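Local coordinates for protein succinate dehydrogenase subunit A (Mycolicibacterium smegmatis, PDB 7D6V) that probably oxidises succinate to fumarate as the FAD-carrying subunit of a succinate dehydrogenase that passes electrons on to quinone, at residues Thr172-Asp180 and His230-Ser238. Numbering follows the deposited sequence.
Sequences TSITELILD and HALALRAGS. With FAD (flavin-adenine dinucleotide), chain D.
Helix 230-236 packs on strand 172-179, an edge strand of a four-stranded mixed sheet in the FAD-binding domain, chiefly through L232, which meets I174, E176 and L177. L232 CD1 reaches I174 CG2 at 4.1 Å, while L232 CD2 lies 3.7 Å from E176 CA. L177, with CG anti to its own carbonyl carbon (chi1 -63°), crosses L232 at about a right angle and brings L177 CD1 to 4.1 Å from A236 CB. L179 reaches that same methyl with its CD1; alanine, so small, lets the helix end come close to both leucines. A classic beta bulge sets T175 and E176 together opposite F188 of strand 184-191, and here E176 curls back through a bent chi2 (74°) to set OE1 near the edge of the R235 guanidinium. This salt bridge is long, 3.7 Å from E176 OE1 to R235 NE, with the two planes 76° apart; R235 NH1 has its stronger partner in N542 of helix 532-556. At I174 the strand's backbone also meets the FAD adenine: I174 N donates almost straight to FAD N1A (3.1 Å), and FAD N6A donates to I174 O (3.2 Å), the main-chain N-H and C=O of one residue matching adenine's acceptor and donor.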
loop_
_atom_site.group_PDB
_atom_site.type_symbol
_atom_site.label_atom_id
_atom_site.label_comp_id
_atom_site.label_asym_id
_atom_site.label_seq_id
_atom_site.Cartn_x
_atom_site.Cartn_y
_atom_site.Cartn_z
ATOM N N THR A 172 12.723 15.676 -1.609
ATOM C CA THR A 172 13.705 16.663 -1.183
ATOM C C THR A 172 14.477 16.105 0.001
ATOM O O THR A 172 13.879 15.564 0.935
ATOM C CB THR A 172 13.036 17.988 -0.805
ATOM O OG1 THR A 172 12.186 18.414 -1.874
ATOM C CG2 THR A 172 14.078 19.059 -0.548
ATOM N N SER A 173 15.798 16.238 -0.034
ATOM C CA SER A 173 16.677 15.668 0.975
ATOM C C SER A 173 17.448 16.784 1.663
ATOM O O SER A 173 18.073 17.611 0.994
ATOM C CB SER A 173 17.640 14.659 0.348
ATOM O OG SER A 173 18.525 14.126 1.314
ATOM N N ILE A 174 17.403 16.802 2.990
ATOM C CA ILE A 174 18.085 17.811 3.794
ATOM C C ILE A 174 19.440 17.261 4.210
ATOM O O ILE A 174 19.531 16.148 4.740
ATOM C CB ILE A 174 17.248 18.205 5.023
ATOM C CG1 ILE A 174 15.945 18.876 4.592
ATOM C CG2 ILE A 174 18.041 19.121 5.933
ATOM C CD1 ILE A 174 16.138 20.170 3.841
ATOM N N THR A 175 20.495 18.038 3.968
ATOM C CA THR A 175 21.853 17.598 4.246
ATOM C C THR A 175 22.532 18.353 5.378
ATOM O O THR A 175 23.547 17.873 5.889
ATOM C CB THR A 175 22.725 17.717 2.988
ATOM O OG1 THR A 175 22.978 19.097 2.704
ATOM C CG2 THR A 175 22.030 17.085 1.799
ATOM N N GLU A 176 22.012 19.509 5.780
ATOM C CA GLU A 176 22.637 20.292 6.833
ATOM C C GLU A 176 21.581 21.127 7.540
ATOM O O GLU A 176 20.550 21.478 6.965
ATOM C CB GLU A 176 23.740 21.199 6.276
ATOM C CG GLU A 176 24.738 21.690 7.308
ATOM C CD GLU A 176 25.699 20.603 7.753
ATOM O OE1 GLU A 176 25.333 19.797 8.633
ATOM O OE2 GLU A 176 26.824 20.552 7.215
ATOM N N LEU A 177 21.853 21.440 8.802
ATOM C CA LEU A 177 21.069 22.394 9.571
ATOM C C LEU A 177 21.921 23.627 9.823
ATOM O O LEU A 177 23.059 23.512 10.290
ATOM C CB LEU A 177 20.599 21.791 10.897
ATOM C CG LEU A 177 19.652 20.594 10.822
ATOM C CD1 LEU A 177 19.239 20.158 12.211
ATOM C CD2 LEU A 177 18.437 20.932 9.986
ATOM N N ILE A 178 21.378 24.791 9.515
ATOM C CA ILE A 178 22.109 26.046 9.623
ATOM C C ILE A 178 21.863 26.652 10.995
ATOM O O ILE A 178 20.730 26.680 11.487
ATOM C CB ILE A 178 21.701 27.016 8.499
ATOM C CG1 ILE A 178 21.813 26.329 7.137
ATOM C CG2 ILE A 178 22.559 28.264 8.536
ATOM C CD1 ILE A 178 23.214 25.908 6.777
ATOM N N LEU A 179 22.933 27.136 11.616
ATOM C CA LEU A 179 22.882 27.720 12.945
ATOM C C LEU A 179 23.291 29.184 12.884
ATOM O O LEU A 179 24.091 29.586 12.035
ATOM C CB LEU A 179 23.798 26.967 13.913
ATOM C CG LEU A 179 23.191 25.856 14.771
ATOM C CD1 LEU A 179 22.475 24.828 13.923
ATOM C CD2 LEU A 179 24.281 25.194 15.583
ATOM N N ASP A 180 22.728 29.985 13.788
ATOM C CA ASP A 180 23.082 31.396 13.892
ATOM C C ASP A 180 24.069 31.648 15.027
ATOM O O ASP A 180 25.186 32.119 14.792
ATOM C CB ASP A 180 21.813 32.236 14.088
ATOM C CG ASP A 180 22.069 33.726 13.962
ATOM O OD1 ASP A 180 23.214 34.117 13.652
ATOM O OD2 ASP A 180 21.120 34.510 14.179
ATOM N N HIS A 230 19.400 11.702 13.039
ATOM C CA HIS A 230 20.377 11.434 14.088
ATOM C C HIS A 230 21.661 12.211 13.833
ATOM O O HIS A 230 22.124 12.972 14.689
ATOM C CB HIS A 230 20.671 9.935 14.166
ATOM C CG HIS A 230 19.472 9.089 14.457
ATOM N ND1 HIS A 230 19.221 8.560 15.703
ATOM C CD2 HIS A 230 18.463 8.666 13.659
ATOM C CE1 HIS A 230 18.106 7.853 15.663
ATOM N NE2 HIS A 230 17.626 7.903 14.434
ATOM N N ALA A 231 22.219 12.069 12.629
ATOM C CA ALA A 231 23.439 12.785 12.280
ATOM C C ALA A 231 23.203 14.282 12.156
ATOM O O ALA A 231 24.085 15.071 12.502
ATOM C CB ALA A 231 24.017 12.231 10.980
ATOM N N LEU A 232 22.028 14.691 11.675
ATOM C CA LEU A 232 21.730 16.114 11.553
ATOM C C LEU A 232 21.727 16.796 12.914
ATOM O O LEU A 232 22.382 17.824 13.107
ATOM C CB LEU A 232 20.386 16.309 10.850
ATOM C CG LEU A 232 20.400 16.299 9.322
ATOM C CD1 LEU A 232 18.987 16.323 8.774
ATOM C CD2 LEU A 232 21.197 17.471 8.797
ATOM N N ALA A 233 21.000 16.228 13.879
ATOM C CA ALA A 233 20.977 16.789 15.224
ATOM C C ALA A 233 22.341 16.688 15.884
ATOM O O ALA A 233 22.761 17.599 16.609
ATOM C CB ALA A 233 19.922 16.078 16.069
ATOM N N LEU A 234 23.057 15.594 15.631
ATOM C CA LEU A 234 24.348 15.397 16.267
ATOM C C LEU A 234 25.367 16.417 15.768
ATOM O O LEU A 234 26.185 16.918 16.546
ATOM C CB LEU A 234 24.799 13.960 16.011
ATOM C CG LEU A 234 25.991 13.360 16.733
ATOM C CD1 LEU A 234 25.723 13.330 18.222
ATOM C CD2 LEU A 234 26.215 11.965 16.213
ATOM N N ARG A 235 25.319 16.754 14.477
ATOM C CA ARG A 235 26.198 17.785 13.934
ATOM C C ARG A 235 25.707 19.193 14.248
ATOM O O ARG A 235 26.513 20.128 14.284
ATOM C CB ARG A 235 26.351 17.612 12.421
ATOM C CG ARG A 235 27.158 16.391 12.013
ATOM C CD ARG A 235 27.534 16.426 10.538
ATOM N NE ARG A 235 26.367 16.452 9.665
ATOM C CZ ARG A 235 25.864 15.384 9.059
ATOM N NH1 ARG A 235 24.798 15.500 8.283
ATOM N NH2 ARG A 235 26.426 14.198 9.229
ATOM N N ALA A 236 24.402 19.371 14.470
ATOM C CA ALA A 236 23.903 20.678 14.881
ATOM C C ALA A 236 24.267 20.983 16.325
ATOM O O ALA A 236 24.383 22.154 16.699
ATOM C CB ALA A 236 22.390 20.753 14.690
ATOM N N GLY A 237 24.441 19.953 17.147
ATOM C CA GLY A 237 24.939 20.166 18.490
ATOM C C GLY A 237 24.099 19.526 19.571
ATOM O O GLY A 237 24.330 19.755 20.761
ATOM N N SER A 238 23.122 18.723 19.172
ATOM C CA SER A 238 22.297 18.000 20.128
ATOM C C SER A 238 23.002 16.703 20.513
ATOM O O SER A 238 24.168 16.474 20.184
ATOM C CB SER A 238 20.908 17.753 19.552
ATOM O OG SER A 238 20.342 18.956 19.071
HETATM P PA FAD D . 8.868 7.340 8.938
HETATM O O1A FAD D . 7.456 7.661 8.618
HETATM O O2A FAD D . 9.342 5.944 8.813
HETATM O O5B FAD D . 9.777 8.212 7.956
HETATM C C5B FAD D . 10.412 9.419 8.334
HETATM C C4B FAD D . 10.293 10.437 7.213
HETATM O O4B FAD D . 11.427 11.297 7.202
HETATM C C3B FAD D . 10.233 9.835 5.830
HETATM O O3B FAD D . 9.225 10.531 5.113
HETATM C C2B FAD D . 11.566 10.167 5.212
HETATM O O2B FAD D . 11.497 10.314 3.800
HETATM C C1B FAD D . 11.887 11.476 5.872
HETATM N N9A FAD D . 13.333 11.744 5.850
HETATM C C8A FAD D . 14.293 10.971 6.356
HETATM N N7A FAD D . 15.503 11.525 6.163
HETATM C C5A FAD D . 15.320 12.679 5.514
HETATM C C6A FAD D . 16.168 13.763 4.997
HETATM N N6A FAD D . 17.503 13.732 5.135
HETATM N N1A FAD D . 15.568 14.788 4.381
HETATM C C2A FAD D . 14.242 14.853 4.234
HETATM N N3A FAD D . 13.416 13.908 4.676
HETATM C C4A FAD D . 13.885 12.819 5.312
HETATM N N1 FAD D . 5.595 -0.414 14.716
HETATM C C2 FAD D . 4.468 -0.827 15.327
HETATM O O2 FAD D . 4.106 -0.244 16.353
HETATM N N3 FAD D . 3.721 -1.838 14.881
HETATM C C4 FAD D . 4.045 -2.519 13.790
HETATM O O4 FAD D . 3.335 -3.453 13.395
HETATM C C4X FAD D . 5.263 -2.141 13.056
HETATM N N5 FAD D . 5.646 -2.787 11.944
HETATM C C5X FAD D . 6.760 -2.413 11.296
HETATM C C6 FAD D . 7.140 -3.089 10.148
HETATM C C7 FAD D . 8.287 -2.715 9.476
HETATM C C7M FAD D . 8.710 -3.441 8.234
HETATM C C8 FAD D . 9.105 -1.594 9.982
HETATM C C8M FAD D . 10.351 -1.187 9.252
HETATM C C9 FAD D . 8.731 -0.913 11.124
HETATM C C9A FAD D . 7.586 -1.288 11.797
HETATM N N10 FAD D . 7.206 -0.603 12.954
HETATM C C10 FAD D . 6.038 -1.015 13.601
HETATM C "C1'" FAD D . 7.992 0.516 13.461
HETATM C "C2'" FAD D . 7.291 1.824 13.113
HETATM O "O2'" FAD D . 6.671 1.724 11.834
HETATM C "C3'" FAD D . 8.252 2.996 13.045
HETATM O "O3'" FAD D . 8.787 3.220 14.342
HETATM C "C4'" FAD D . 7.531 4.255 12.591
HETATM O "O4'" FAD D . 6.995 4.058 11.291
HETATM C "C5'" FAD D . 8.445 5.463 12.544
HETATM O "O5'" FAD D . 7.728 6.515 11.916
HETATM P P FAD D . 8.337 7.972 11.704
HETATM O O1P FAD D . 7.199 8.878 11.393
HETATM O O2P FAD D . 9.225 8.312 12.846
HETATM O O3P FAD D . 9.277 7.838 10.406
#